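Local coordinates for protein tail lysozyme, putative (Geobacter sulfurreducens, PDB 2IA7) that is of uncharacterised function but, as a putative tail lysozyme of the gp25-like baseplate wedge family, probably belongs to a phage-tail-like assembly, at residues L42-G47 with P53-G58. Numbering follows the deposited sequence. Where two conformers were deposited one is given.
Sequences LGTARG and PDFGCG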
ATOM      1  N   LEU A  42      -1.130   4.303   0.055  1.00 14.41           N
ATOM      2  CA  LEU A  42      -1.506   3.305  -0.975  1.00 14.52           C
ATOM      3  C   LEU A  42      -2.843   3.724  -1.638  1.00 14.79           C
ATOM      4  O   LEU A  42      -3.088   3.424  -2.796  1.00 17.72           O
ATOM      5  CB  LEU A  42      -1.544   1.898  -0.426  1.00 14.37           C
ATOM      6  CG  LEU A  42      -0.237   1.383   0.181  1.00 14.68           C
ATOM      7  CD1 LEU A  42      -0.366  -0.061   0.648  1.00 15.67           C
ATOM      8  CD2 LEU A  42       0.915   1.603  -0.839  1.00 16.34           C
ATOM      9  N   GLY A  43      -3.691   4.411  -0.873  1.00 14.17           N
ATOM     10  CA  GLY A  43      -5.000   4.830  -1.389  1.00 17.20           C
ATOM     11  C   GLY A  43      -5.035   6.150  -2.132  1.00 19.49           C
ATOM     12  O   GLY A  43      -6.123   6.594  -2.544  1.00 21.28           O
ATOM     13  N   THR A  44      -3.890   6.792  -2.305  1.00 16.62           N
ATOM     14  CA  THR A  44      -3.803   8.070  -2.969  1.00 16.62           C
ATOM     15  C   THR A  44      -3.065   7.929  -4.296  1.00 16.75           C
ATOM     16  O   THR A  44      -1.945   7.436  -4.385  1.00 18.26           O
ATOM     17  CB  THR A  44      -3.092   9.153  -2.091  1.00 16.38           C
ATOM     18  OG1 THR A  44      -3.754   9.235  -0.825  1.00 17.96           O
ATOM     19  CG2 THR A  44      -3.099  10.540  -2.760  1.00 17.40           C
ATOM     20  N   ALA A  45      -3.733   8.379  -5.374  1.00 19.22           N
ATOM     21  CA  ALA A  45      -3.102   8.510  -6.651  1.00 18.44           C
ATOM     22  C   ALA A  45      -2.240   9.750  -6.689  1.00 19.47           C
ATOM     23  O   ALA A  45      -2.611  10.777  -6.156  1.00 18.59           O
ATOM     24  CB  ALA A  45      -4.171   8.610  -7.751  1.00 19.04           C
ATOM     25  N   ARG A  46      -1.104   9.669  -7.353  1.00 18.96           N
ATOM     26  CA  ARG A  46      -0.270  10.832  -7.589  1.00 23.39           C
ATOM     27  C   ARG A  46      -1.069  11.824  -8.392  1.00 23.42           C
ATOM     28  O   ARG A  46      -1.756  11.434  -9.342  1.00 22.71           O
ATOM     29  CB  ARG A  46       1.007  10.398  -8.301  1.00 25.21           C
ATOM     30  CG  ARG A  46       1.899   9.575  -7.377  1.00 28.54           C
ATOM     31  CD  ARG A  46       3.277   9.284  -7.916  1.00 31.17           C
ATOM     32  NE  ARG A  46       3.219   8.407  -9.075  1.00 37.26           N
ATOM     33  CZ  ARG A  46       4.096   7.437  -9.362  1.00 42.61           C
ATOM     34  NH1 ARG A  46       5.130   7.168  -8.564  1.00 43.75           N
ATOM     35  NH2 ARG A  46       3.929   6.713 -10.465  1.00 42.85           N
ATOM     36  N   GLY A  47      -1.034  13.084  -7.962  1.00 22.41           N
ATOM     37  CA  GLY A  47      -1.860  14.134  -8.547  1.00 23.64           C
ATOM     38  C   GLY A  47      -3.170  14.417  -7.839  1.00 25.39           C
ATOM     39  O   GLY A  47      -3.792  15.456  -8.098  1.00 26.81           O
ATOM     40  N   PRO A  53       1.392  17.010  -5.632  1.00 27.09           N
ATOM     41  CA  PRO A  53       1.060  16.124  -6.753  1.00 28.06           C
ATOM     42  C   PRO A  53       1.933  14.875  -6.881  1.00 26.73           C
ATOM     43  O   PRO A  53       1.536  13.931  -7.552  1.00 29.21           O
ATOM     44  CB  PRO A  53       1.219  17.039  -7.977  1.00 29.78           C
ATOM     45  CG  PRO A  53       2.209  18.080  -7.513  1.00 28.67           C
ATOM     46  CD  PRO A  53       1.835  18.340  -6.094  1.00 28.45           C
ATOM     47  N   ASP A  54       3.102  14.861  -6.239  1.00 27.66           N
ATOM     48  CA  ASP A  54       3.978  13.681  -6.227  0.50 27.57           C
ATOM     49  C   ASP A  54       3.575  12.626  -5.186  1.00 24.25           C
ATOM     50  O   ASP A  54       4.020  11.493  -5.240  1.00 25.59           O
ATOM     51  CB  ASP A  54       5.426  14.097  -5.953  0.50 29.56           C
ATOM     52  CG  ASP A  54       6.085  14.777  -7.139  0.50 35.43           C
ATOM     53  OD1 ASP A  54       5.369  15.258  -8.052  0.50 42.91           O
ATOM     54  OD2 ASP A  54       7.336  14.827  -7.148  0.50 41.86           O
ATOM     55  N   PHE A  55       2.746  13.002  -4.225  1.00 21.44           N
ATOM     56  CA  PHE A  55       2.361  12.100  -3.168  1.00 20.52           C
ATOM     57  C   PHE A  55       1.389  11.034  -3.624  1.00 19.46           C
ATOM     58  O   PHE A  55       0.391  11.347  -4.262  1.00 19.03           O
ATOM     59  CB  PHE A  55       1.732  12.871  -2.022  1.00 17.60           C
ATOM     60  CG  PHE A  55       1.327  11.999  -0.860  1.00 15.71           C
ATOM     61  CD1 PHE A  55       2.197  11.688   0.158  1.00 14.89           C
ATOM     62  CD2 PHE A  55       0.024  11.500  -0.785  1.00 18.46           C
ATOM     63  CE1 PHE A  55       1.803  10.842   1.180  1.00 18.81           C
ATOM     64  CE2 PHE A  55      -0.381  10.673   0.275  1.00 19.49           C
ATOM     65  CZ  PHE A  55       0.511  10.352   1.245  1.00 18.77           C
ATOM     66  N   GLY A  56       1.639   9.789  -3.212  1.00 17.62           N
ATOM     67  CA  GLY A  56       0.789   8.660  -3.512  1.00 18.10           C
ATOM     68  C   GLY A  56       1.544   7.445  -4.005  1.00 16.78           C
ATOM     69  O   GLY A  56       2.773   7.312  -3.838  1.00 18.80           O
ATOM     70  N   CYS A  57       0.784   6.533  -4.603  1.00 18.13           N
ATOM     71  CA  CYS A  57       1.275   5.242  -5.037  1.00 17.35           C
ATOM     72  C   CYS A  57       1.042   5.060  -6.550  1.00 20.32           C
ATOM     73  O   CYS A  57      -0.058   5.322  -7.065  1.00 18.63           O
ATOM     74  CB  CYS A  57       0.582   4.132  -4.260  1.00 18.12           C
ATOM     75  SG  CYS A  57       1.067   2.479  -4.715  1.00 19.00           S
ATOM     76  N   GLY A  58       2.074   4.638  -7.263  1.00 18.23           N
ATOM     77  CA  GLY A  58       2.001   4.529  -8.697  1.00 21.37           C
ATOM     78  C   GLY A  58       1.051   3.486  -9.233  1.00 21.27           C
ATOM     79  O   GLY A  58       0.752   3.496 -10.417  1.00 21.67           O
TER
HETATM   80  O   HOH W   1      -0.707   7.287  -8.892  1.00 22.20           O
HETATM   81  O   HOH W   2      -0.950  13.681  -4.963  1.00 23.68           O
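R46 lays its side chain along the backbone of 53-58 and can be followed atom by atom. CB lies 3.7 Å from P53 O, CG and CD pass D54 O, and after the bend at chi3 (-67°) G58 CA lies over one face of the guanidinium near its rim, 3.4 Å from R46 NH2 and 3.6 Å from CZ, with NE and NH1 farther off. A salt bridge to D61 holds its NH2 end. Between the backbones, C57 N donates to T44 O (2.9 Å, N-H...O 158°), R46 CA directs a C-H at F55 O (3.4 Å), and one water links R46 N to C57 O. These links tie together two arms of the loop that joins helices 30-42 and 69-86 in this gp25-like fold, whose three-stranded antiparallel sheet follows. Chi1 of F55 is -179°, which puts CG opposite N, and the ring end returns to T44, whose CG2 meets the ring edge 3.8 Å from F55 CD2; R49 makes a cation-pi contact with the ring and W86 an edge-to-face one. A serine in place of F55 would probably leave R49 without its cation-pi partner and T44 CG2 and W86 without the ring they meet. C57 SG touches L42 CD2 at 4.0 Å, and both side chains also meet helix 69-86.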